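PDB 7CMJ: hypoxanthine phosphoribosyltransferase from Leishmania donovani, which transfers the 5-phosphoribosyl group of 5-phosphoribosyl pyrophosphate to hypoxanthine or guanine, giving IMP or GMP in purine salvage. Local coordinates for residues A[34-39]-A[169-174]; A[49-54]-A[118-123]; A[94-99]-A[103-108]; A[124-129]-A[182-187]. One frame throughout, in Å; residues are numbered along the deposited sequence.

Contact 1 of 4, residues A[34-39]-A[169-174]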
# COMPACT_ATOMS: atom_id res chain seq x y z
N TRP A 34 31.60 8.38 -1.62
CA TRP A 34 31.51 8.51 -3.08
C TRP A 34 32.59 7.70 -3.77
O TRP A 34 32.30 6.87 -4.64
CB TRP A 34 31.60 9.98 -3.49
CG TRP A 34 30.39 10.80 -3.16
CD1 TRP A 34 29.14 10.33 -2.90
CD2 TRP A 34 30.31 12.23 -3.06
NE1 TRP A 34 28.28 11.37 -2.64
CE2 TRP A 34 28.98 12.55 -2.73
CE3 TRP A 34 31.24 13.26 -3.21
CZ2 TRP A 34 28.55 13.86 -2.55
CZ3 TRP A 34 30.81 14.55 -3.03
CH2 TRP A 34 29.49 14.84 -2.70
N ALA A 35 33.85 7.92 -3.38
CA ALA A 35 34.97 7.19 -3.95
C ALA A 35 34.76 5.68 -3.88
O ALA A 35 35.01 4.96 -4.86
CB ALA A 35 36.26 7.58 -3.23
N ALA A 36 34.29 5.18 -2.74
CA ALA A 36 33.97 3.76 -2.66
C ALA A 36 32.85 3.40 -3.63
O ALA A 36 32.91 2.35 -4.29
CB ALA A 36 33.56 3.40 -1.23
N THR A 37 31.83 4.25 -3.74
CA THR A 37 30.70 3.90 -4.59
C THR A 37 31.07 3.97 -6.06
O THR A 37 30.64 3.13 -6.86
CB THR A 37 29.51 4.79 -4.26
OG1 THR A 37 29.23 4.69 -2.86
CG2 THR A 37 28.28 4.37 -5.02
N ALA A 38 31.91 4.93 -6.44
CA ALA A 38 32.41 4.97 -7.81
C ALA A 38 33.16 3.69 -8.16
O ALA A 38 32.98 3.13 -9.26
CB ALA A 38 33.30 6.19 -8.00
N LYS A 39 34.00 3.21 -7.25
CA LYS A 39 34.70 1.95 -7.46
C LYS A 39 33.73 0.79 -7.60
O LYS A 39 33.88 -0.06 -8.48
CB LYS A 39 35.67 1.71 -6.30
CG LYS A 39 36.52 0.46 -6.40
CD LYS A 39 36.62 -0.20 -5.04
CE LYS A 39 37.07 -1.64 -5.15
NZ LYS A 39 37.44 -2.21 -3.82
N TYR A 169 27.79 -6.96 -3.59
CA TYR A 169 28.62 -5.77 -3.76
C TYR A 169 28.62 -5.02 -2.44
O TYR A 169 27.76 -4.15 -2.22
CB TYR A 169 28.11 -4.90 -4.91
CG TYR A 169 28.18 -5.62 -6.26
CD1 TYR A 169 29.39 -5.85 -6.90
CD2 TYR A 169 27.02 -6.09 -6.87
CE1 TYR A 169 29.45 -6.52 -8.11
CE2 TYR A 169 27.07 -6.76 -8.07
CZ TYR A 169 28.28 -6.97 -8.69
OH TYR A 169 28.31 -7.63 -9.89
N PRO A 170 29.53 -5.34 -1.53
CA PRO A 170 29.73 -4.49 -0.34
C PRO A 170 30.61 -3.30 -0.70
O PRO A 170 31.69 -3.47 -1.28
CB PRO A 170 30.44 -5.43 0.64
CG PRO A 170 31.20 -6.41 -0.24
CD PRO A 170 30.43 -6.51 -1.55
N VAL A 171 30.15 -2.09 -0.36
CA VAL A 171 30.84 -0.86 -0.72
C VAL A 171 31.93 -0.54 0.30
O VAL A 171 33.12 -0.52 -0.03
CB VAL A 171 29.86 0.32 -0.85
CG1 VAL A 171 30.58 1.56 -1.39
CG2 VAL A 171 28.67 -0.06 -1.72
N ILE A 172 31.53 -0.28 1.54
CA ILE A 172 32.47 0.01 2.61
C ILE A 172 32.35 -1.06 3.68
O ILE A 172 31.30 -1.19 4.32
CB ILE A 172 32.27 1.40 3.21
CG1 ILE A 172 32.40 2.47 2.14
CG2 ILE A 172 33.34 1.66 4.24
CD1 ILE A 172 32.27 3.88 2.67
N THR A 173 33.42 -1.82 3.88
CA THR A 173 33.51 -2.74 5.00
C THR A 173 33.80 -1.96 6.27
O THR A 173 34.70 -1.13 6.30
CB THR A 173 34.60 -3.77 4.76
OG1 THR A 173 34.14 -4.73 3.80
CG2 THR A 173 34.93 -4.49 6.05
N ILE A 174 33.05 -2.25 7.32
CA ILE A 174 32.91 -1.32 8.44
C ILE A 174 32.75 -2.10 9.73
O ILE A 174 32.22 -3.22 9.73
CB ILE A 174 31.72 -0.40 8.21
CG1 ILE A 174 32.06 1.00 8.65
CG2 ILE A 174 30.43 -0.95 8.82
CD1 ILE A 174 32.97 1.66 7.70
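Val171 of strand 169-173 packs against Ala36 and Thr37 of helix 30-47, and one branch of the valine makes most of the contact. Its CB points at the helical turn 34-39, and the CG1 branch does the touching: it lies 3.5 Å from Ala36 CB and 3.7 Å from Thr37 OG1. CG1 stands anti to the backbone N (chi1 -173°), and this rotamer sends it to the helix surface. At Ala36 only a methyl stands between helix and strand; the axes of helix 34-39 and strand 169-173 come to 7.7 Å and run nearly antiparallel, at 157°. Ile172 meets the same methyl, its CG1 3.7 Å from Ala36 CB. The backbone leaves the extended conformation at Val171 (psi -64°), which is consistent with two consecutive residues meeting one methyl. Thr37 passes its side chain obliquely across Val171, but its hydroxyl serves its own helix through a hydrogen bond to Val33 O, so what it offers the valine is simply van der Waals surface. Phe71 of helix 69-81 also packs on both Val171 and Thr37, closing a small apolar junction of two helices and a strand. Such apolar contact, with no polar bond between the two segments, is part of the packing of helix 30-47 against the mixed, mainly parallel sheet of the type I phosphoribosyltransferase fold.

Contact 2 of 4, residues A[49-54]-A[118-123]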
# COMPACT_ATOMS: atom_id res chain seq x y z
N ARG A 49 28.73 -6.27 -18.31
CA ARG A 49 29.04 -5.98 -19.71
C ARG A 49 28.55 -7.11 -20.62
O ARG A 49 27.99 -6.86 -21.69
CB ARG A 49 30.54 -5.76 -19.90
N SER A 50 28.75 -8.35 -20.19
CA SER A 50 28.35 -9.50 -21.00
C SER A 50 26.84 -9.55 -21.21
O SER A 50 26.38 -10.15 -22.18
CB SER A 50 28.82 -10.79 -20.34
OG SER A 50 28.01 -11.13 -19.22
N PHE A 51 26.07 -8.92 -20.33
CA PHE A 51 24.63 -9.10 -20.39
C PHE A 51 23.96 -8.19 -21.40
O PHE A 51 22.73 -8.26 -21.54
CB PHE A 51 24.01 -8.90 -19.00
CG PHE A 51 24.10 -10.12 -18.13
CD1 PHE A 51 23.28 -11.21 -18.38
CD2 PHE A 51 25.01 -10.19 -17.09
CE1 PHE A 51 23.35 -12.35 -17.59
CE2 PHE A 51 25.09 -11.33 -16.30
CZ PHE A 51 24.26 -12.41 -16.55
N LYS A 52 24.73 -7.36 -22.10
CA LYS A 52 24.19 -6.48 -23.13
C LYS A 52 22.98 -5.71 -22.59
O LYS A 52 21.83 -5.90 -23.01
CB LYS A 52 23.85 -7.28 -24.39
CG LYS A 52 25.04 -7.58 -25.27
CD LYS A 52 25.43 -6.34 -26.09
CE LYS A 52 26.89 -6.40 -26.57
NZ LYS A 52 27.42 -5.07 -27.04
N LEU A 53 23.24 -4.86 -21.61
CA LEU A 53 22.17 -4.05 -21.04
C LEU A 53 21.85 -2.89 -21.98
O LEU A 53 22.75 -2.19 -22.46
CB LEU A 53 22.53 -3.53 -19.65
CG LEU A 53 22.63 -4.54 -18.49
CD1 LEU A 53 22.68 -3.83 -17.17
CD2 LEU A 53 21.52 -5.58 -18.49
N THR A 54 20.56 -2.71 -22.24
CA THR A 54 19.98 -1.70 -23.11
C THR A 54 19.18 -0.73 -22.26
O THR A 54 18.99 -0.93 -21.06
CB THR A 54 19.08 -2.37 -24.17
OG1 THR A 54 19.74 -3.53 -24.69
CG2 THR A 54 18.77 -1.44 -25.32
N ASN A 118 12.02 -11.33 -16.00
CA ASN A 118 13.16 -11.44 -16.91
C ASN A 118 13.96 -10.13 -17.00
O ASN A 118 14.38 -9.71 -18.08
CB ASN A 118 12.70 -11.89 -18.29
CG ASN A 118 13.82 -12.49 -19.07
OD1 ASN A 118 14.49 -13.41 -18.60
ND2 ASN A 118 14.05 -11.98 -20.28
N ARG A 119 14.17 -9.49 -15.86
CA ARG A 119 15.00 -8.30 -15.76
C ARG A 119 16.09 -8.53 -14.73
O ARG A 119 16.00 -9.43 -13.89
CB ARG A 119 14.18 -7.08 -15.37
CG ARG A 119 13.06 -6.78 -16.32
CD ARG A 119 13.64 -6.00 -17.46
NE ARG A 119 13.29 -6.57 -18.74
CZ ARG A 119 12.23 -6.19 -19.44
NH1 ARG A 119 11.44 -5.23 -18.97
NH2 ARG A 119 11.96 -6.78 -20.60
N HIS A 120 17.12 -7.70 -14.80
CA HIS A 120 18.23 -7.78 -13.86
C HIS A 120 17.99 -6.78 -12.74
O HIS A 120 17.92 -5.57 -12.98
CB HIS A 120 19.57 -7.56 -14.54
CG HIS A 120 19.82 -8.48 -15.70
ND1 HIS A 120 20.17 -9.81 -15.55
CD2 HIS A 120 19.81 -8.24 -17.03
CE1 HIS A 120 20.34 -10.35 -16.74
NE2 HIS A 120 20.14 -9.43 -17.66
N ILE A 121 17.89 -7.28 -11.52
CA ILE A 121 17.55 -6.47 -10.36
C ILE A 121 18.71 -6.43 -9.40
O ILE A 121 19.34 -7.46 -9.11
CB ILE A 121 16.30 -7.00 -9.64
CG1 ILE A 121 15.14 -7.15 -10.60
CG2 ILE A 121 15.98 -6.10 -8.44
CD1 ILE A 121 14.04 -7.89 -9.96
N LEU A 122 18.97 -5.25 -8.87
CA LEU A 122 19.93 -5.06 -7.80
C LEU A 122 19.18 -4.49 -6.60
O LEU A 122 18.66 -3.38 -6.67
CB LEU A 122 21.05 -4.13 -8.26
CG LEU A 122 22.31 -4.12 -7.41
CD1 LEU A 122 22.88 -5.52 -7.35
CD2 LEU A 122 23.33 -3.13 -8.00
N ILE A 123 19.09 -5.27 -5.53
CA ILE A 123 18.48 -4.79 -4.29
C ILE A 123 19.47 -3.83 -3.63
O ILE A 123 20.62 -4.21 -3.37
CB ILE A 123 18.13 -5.95 -3.35
CG1 ILE A 123 17.07 -6.85 -3.97
CG2 ILE A 123 17.65 -5.43 -2.01
CD1 ILE A 123 16.70 -8.05 -3.12
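The backbones of Leu53 and His120 pass at a distance, 9.0 Å between their CA atoms, so the loop 49-54 meets strand 120-123 through side chains alone. The setting is the alpha/beta core of the phosphoribosyltransferase fold: the loop leads from helix 30-47 to strand 59-64, while His120 begins the interior strand 120-125, which lies between 59-64 and 148-153. One ring carries the whole contact. His120 is turned with CG anti to its carbonyl carbon (chi1 -55°), and from there the imidazole extends toward the loop and receives two apolar neighbours. Phe51 presents the CD1 side of its ring, with CD1 3.5 Å from His120 CE1 and 3.7 Å from His120 NE2. The centroids of the Phe51 and His120 rings lie 4.7 Å apart and their planes meet at 57°, making an oblique aromatic pair; His120 ND1 lies over one face of the phenyl ring. A hydrogen bond between His120 ND1 and Ser148 OG ties the imidazole to the neighbouring strand and would limit its rotation. Leu53, whose side chain also rests on Leu59, meets the imidazole at a different carbon from Phe51: its CD2 methyl lies 3.5 Å from His120 CD2.

Contact 3 of 4, residues A[94-99]-A[103-108]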
# COMPACT_ATOMS: atom_id res chain seq x y z
N SER A 94 6.99 -2.87 6.37
CA SER A 94 6.87 -2.66 7.80
C SER A 94 7.14 -3.98 8.51
O SER A 94 6.82 -5.05 7.98
CB SER A 94 5.47 -2.09 8.10
OG SER A 94 4.95 -2.51 9.35
N SER A 95 7.77 -3.91 9.67
CA SER A 95 7.99 -5.12 10.45
C SER A 95 6.73 -5.56 11.16
O SER A 95 5.85 -4.74 11.46
CB SER A 95 9.10 -4.91 11.48
OG SER A 95 10.35 -4.88 10.83
N TYR A 96 6.64 -6.85 11.47
CA TYR A 96 5.50 -7.36 12.22
C TYR A 96 5.82 -7.38 13.71
O TYR A 96 6.97 -7.51 14.13
CB TYR A 96 5.10 -8.77 11.74
CG TYR A 96 4.53 -8.85 10.34
CD1 TYR A 96 3.20 -8.55 10.07
CD2 TYR A 96 5.33 -9.25 9.27
CE1 TYR A 96 2.69 -8.64 8.78
CE2 TYR A 96 4.83 -9.35 7.99
CZ TYR A 96 3.51 -9.03 7.74
OH TYR A 96 3.03 -9.13 6.45
N GLY A 97 4.76 -7.25 14.52
CA GLY A 97 4.96 -7.22 15.96
C GLY A 97 5.41 -8.55 16.55
O GLY A 97 6.08 -8.56 17.59
N THR A 98 5.05 -9.66 15.92
CA THR A 98 5.29 -10.98 16.51
C THR A 98 5.07 -12.04 15.44
O THR A 98 4.62 -11.74 14.32
CB THR A 98 4.36 -11.23 17.71
N GLY A 99 5.38 -13.29 15.79
CA GLY A 99 5.15 -14.40 14.90
C GLY A 99 6.17 -14.57 13.80
O GLY A 99 5.94 -15.34 12.86
N SER A 103 11.51 -16.86 9.27
CA SER A 103 11.17 -16.45 7.92
C SER A 103 11.51 -15.00 7.60
O SER A 103 11.69 -14.66 6.43
CB SER A 103 9.67 -16.66 7.64
OG SER A 103 8.87 -15.57 8.10
N GLY A 104 11.58 -14.13 8.61
CA GLY A 104 11.94 -12.76 8.34
C GLY A 104 10.96 -12.01 7.48
O GLY A 104 11.32 -11.00 6.87
N GLN A 105 9.71 -12.48 7.41
CA GLN A 105 8.76 -11.84 6.52
C GLN A 105 8.43 -10.44 7.03
O GLN A 105 8.52 -10.14 8.23
CB GLN A 105 7.48 -12.67 6.38
CG GLN A 105 6.76 -12.94 7.69
CD GLN A 105 5.66 -13.96 7.53
OE1 GLN A 105 4.51 -13.62 7.31
NE2 GLN A 105 6.03 -15.22 7.59
N VAL A 106 8.12 -9.56 6.08
CA VAL A 106 7.71 -8.20 6.36
C VAL A 106 6.50 -7.88 5.50
O VAL A 106 6.30 -8.45 4.42
CB VAL A 106 8.84 -7.19 6.10
CG1 VAL A 106 9.86 -7.25 7.20
CG2 VAL A 106 9.49 -7.47 4.74
N ARG A 107 5.70 -6.94 5.99
CA ARG A 107 4.50 -6.53 5.27
C ARG A 107 4.90 -5.52 4.20
O ARG A 107 5.30 -4.39 4.51
CB ARG A 107 3.48 -5.96 6.24
CG ARG A 107 2.21 -5.48 5.59
CD ARG A 107 1.29 -4.84 6.59
NE ARG A 107 -0.11 -4.91 6.18
CZ ARG A 107 -1.13 -4.60 6.96
NH1 ARG A 107 -0.90 -4.18 8.20
NH2 ARG A 107 -2.38 -4.69 6.51
N MET A 108 4.79 -5.93 2.94
CA MET A 108 4.96 -5.02 1.82
C MET A 108 3.92 -3.91 1.88
O MET A 108 2.72 -4.18 1.82
CB MET A 108 4.85 -5.77 0.51
CG MET A 108 5.73 -5.20 -0.57
SD MET A 108 7.47 -4.98 -0.07
CE MET A 108 8.00 -6.62 0.50
O HOH W 1 8.90 -8.60 10.88
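Ser94 N donates to Arg107 O at 2.9 Å, and Arg107 N returns the bond to Ser94 O at 3.0 Å, making an antiparallel hydrogen-bonded pair. By Tyr96 and Gln105 the direct backbone bonds have given way to a water, which accepts from Tyr96 N at 2.9 Å and donates to Gln105 O at 3.1 Å. The Tyr96 side chain has CG anti to its carbonyl carbon (chi1 -67°), which lays the ring across residues 105-107: Gln105 O sits at the ring edge, near CD2, and the hydroxyl end lies against Arg107 CB. Ser103 OG pins the far end, accepting from Gln105 N in an ST turn and, at 2.9 Å, from Gln105 NE2. The Ser95-Tyr96 pair corresponds to part of the loop that in related enzymes is mobile and closes over the active site. In this crystal Tyr96 OH is hydrogen-bonded to Val112 O of the third subunit, and Asp111 of that subunit is the main partner of Arg107. The hairpin joins strand 86-94 to the edge strand 107-110 of this chain's sheet, and Val106 packs on Tyr136 and Leu137 of helix 131-142.

Contact 4 of 4, residues A[124-129]-A[182-187]. With BA (barium ion), chain D; MG (magnesium ion), chain C.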
# COMPACT_ATOMS: atom_id res chain seq x y z
N VAL A 124 19.04 -2.60 -3.39
CA VAL A 124 19.90 -1.57 -2.81
C VAL A 124 19.62 -1.44 -1.32
O VAL A 124 18.51 -1.10 -0.91
CB VAL A 124 19.72 -0.22 -3.52
CG1 VAL A 124 20.60 0.83 -2.83
CG2 VAL A 124 20.06 -0.37 -4.99
N GLU A 125 20.64 -1.69 -0.52
CA GLU A 125 20.54 -1.63 0.93
C GLU A 125 21.65 -0.75 1.51
O GLU A 125 22.76 -0.69 0.98
CB GLU A 125 20.59 -3.05 1.55
CG GLU A 125 19.24 -3.71 1.70
CD GLU A 125 18.42 -3.07 2.80
OE1 GLU A 125 18.93 -2.09 3.38
OE2 GLU A 125 17.29 -3.53 3.08
N ASP A 126 21.32 -0.08 2.62
CA ASP A 126 22.30 0.68 3.37
C ASP A 126 23.13 -0.22 4.29
O ASP A 126 24.36 -0.13 4.32
CB ASP A 126 21.59 1.79 4.16
CG ASP A 126 20.47 1.25 5.01
OD1 ASP A 126 19.79 2.02 5.73
OD2 ASP A 126 20.28 0.02 4.96
N ILE A 127 22.46 -1.10 5.05
CA ILE A 127 23.08 -2.08 5.94
C ILE A 127 22.23 -3.33 5.90
O ILE A 127 21.00 -3.26 5.74
CB ILE A 127 23.15 -1.60 7.40
CG1 ILE A 127 23.91 -0.30 7.52
CG2 ILE A 127 23.83 -2.64 8.32
CD1 ILE A 127 23.51 0.43 8.73
N VAL A 128 22.87 -4.49 6.09
CA VAL A 128 22.17 -5.75 6.28
C VAL A 128 21.99 -5.95 7.79
O VAL A 128 22.89 -6.44 8.47
CB VAL A 128 22.93 -6.92 5.66
CG1 VAL A 128 22.22 -8.23 5.97
CG2 VAL A 128 23.10 -6.73 4.16
N ASP A 129 20.82 -5.58 8.32
CA ASP A 129 20.59 -5.70 9.75
C ASP A 129 19.83 -6.96 10.15
O ASP A 129 19.78 -7.29 11.33
CB ASP A 129 19.86 -4.46 10.30
CG ASP A 129 20.78 -3.53 11.10
OD1 ASP A 129 21.80 -4.01 11.67
OD2 ASP A 129 20.49 -2.32 11.17
N TYR A 182 23.72 10.03 5.83
CA TYR A 182 23.68 9.47 4.48
C TYR A 182 22.43 8.61 4.28
O TYR A 182 22.48 7.49 3.79
CB TYR A 182 24.96 8.68 4.15
CG TYR A 182 25.23 8.55 2.66
CD1 TYR A 182 25.69 9.65 1.92
CD2 TYR A 182 25.01 7.35 1.98
CE1 TYR A 182 25.93 9.55 0.56
CE2 TYR A 182 25.24 7.24 0.61
CZ TYR A 182 25.71 8.35 -0.09
OH TYR A 182 25.95 8.26 -1.45
N GLY A 183 21.29 9.16 4.68
CA GLY A 183 20.02 8.47 4.57
C GLY A 183 19.63 7.65 5.78
O GLY A 183 18.44 7.42 5.99
N MET A 184 20.59 7.21 6.58
CA MET A 184 20.30 6.35 7.72
C MET A 184 19.97 7.18 8.95
O MET A 184 20.45 8.30 9.12
CB MET A 184 21.48 5.41 8.00
CG MET A 184 21.78 4.53 6.81
SD MET A 184 23.36 3.67 6.95
CE MET A 184 24.50 5.05 6.75
N ASP A 185 19.13 6.60 9.82
CA ASP A 185 18.40 7.37 10.82
C ASP A 185 18.68 6.91 12.24
O ASP A 185 19.12 5.79 12.49
CB ASP A 185 16.87 7.30 10.57
CG ASP A 185 16.24 6.03 11.13
OD1 ASP A 185 16.61 4.92 10.68
OD2 ASP A 185 15.36 6.13 12.02
N TYR A 186 18.40 7.83 13.16
CA TYR A 186 18.13 7.52 14.55
C TYR A 186 16.81 8.16 14.94
O TYR A 186 16.71 9.40 14.98
CB TYR A 186 19.22 8.00 15.49
CG TYR A 186 18.80 7.78 16.91
CD1 TYR A 186 18.63 8.84 17.79
CD2 TYR A 186 18.51 6.50 17.35
CE1 TYR A 186 18.23 8.62 19.10
CE2 TYR A 186 18.10 6.26 18.65
CZ TYR A 186 17.97 7.32 19.51
OH TYR A 186 17.56 7.05 20.79
N ALA A 187 15.81 7.33 15.25
CA ALA A 187 14.48 7.80 15.62
C ALA A 187 13.93 8.74 14.55
O ALA A 187 13.32 9.77 14.83
CB ALA A 187 14.50 8.48 16.99
BA BA D . 17.91 -0.72 5.10
MG MG C . 16.00 2.85 10.81
O HOH W 2 19.00 -2.32 6.67
O HOH W 3 14.10 2.93 12.16
O HOH W 4 17.98 2.67 12.26
O HOH W 5 17.82 3.11 9.47
O HOH W 6 17.31 0.89 2.82
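Residues 124-129 belong to the signature sequence with which phosphoribosyltransferases hold 5-phosphoribosyl pyrophosphate, and here Asp126 and Ile127 rest on Met184 of the loop 182-187. The methionine slides past the aspartate in the opposite direction, its CG 3.4 Å from Asp126 OD1. With CG anti to the carbonyl carbon (chi1 -60°) its chain turns toward Asp126, and SD meets Ile127 CD1 at 3.7 Å, the Ile127 and Met184 side chains crossing at about a right angle. This apolar wedge backs a carboxylate whose other oxygen has a metal to bind. Barium is held by Asp126 OD2 at 2.5 Å and by Glu125 OE1 at 2.4 Å, with two waters also in its shell. Asp126 can turn its carboxylate to the ion because CG lies between the backbone N and the carbonyl carbon (chi1 53°). On the other segment Asp185 OD1 binds magnesium at 2.2 Å, with three waters and one further atom also bound. Asp126 OD1 and Asp185 OD1 are 6.6 Å apart, each carboxylate binding its own cation. By close similarity, Asp129 is the likely proton acceptor, and Glu125, Asp126 and Asp185 are expected to bind GMP; a salt bridge joins Asp129 to Lys157. The site lies at the end of strand 120-125, flanked by strands 59-64 and 148-153, with Met184 packed on Val179 of strand 179-180 and Ile196 of strand 196-199.

All four contacts reach one mixed sheet, and contact 4 carries both metals, its barium and magnesium ions 7.0 Å apart. Contact 1 lies beside it, the centres about 15 Å apart, and touches it where Trp34 CD1 meets Tyr182 OH at 4.1 Å. Contact 2 shares strand 120-125 with contact 4 yet sits at its other end, with about 25 Å between centres; it touches contact 1 through Leu122 CD1 and Tyr169 CD2, 4.2 Å apart. Contact 3 lies on the opposite side of the chain's centre from contact 1, and its nearest atoms stay about 9 Å from contact 4, so in this crystal the loop of contact 3 stands off from the metal site.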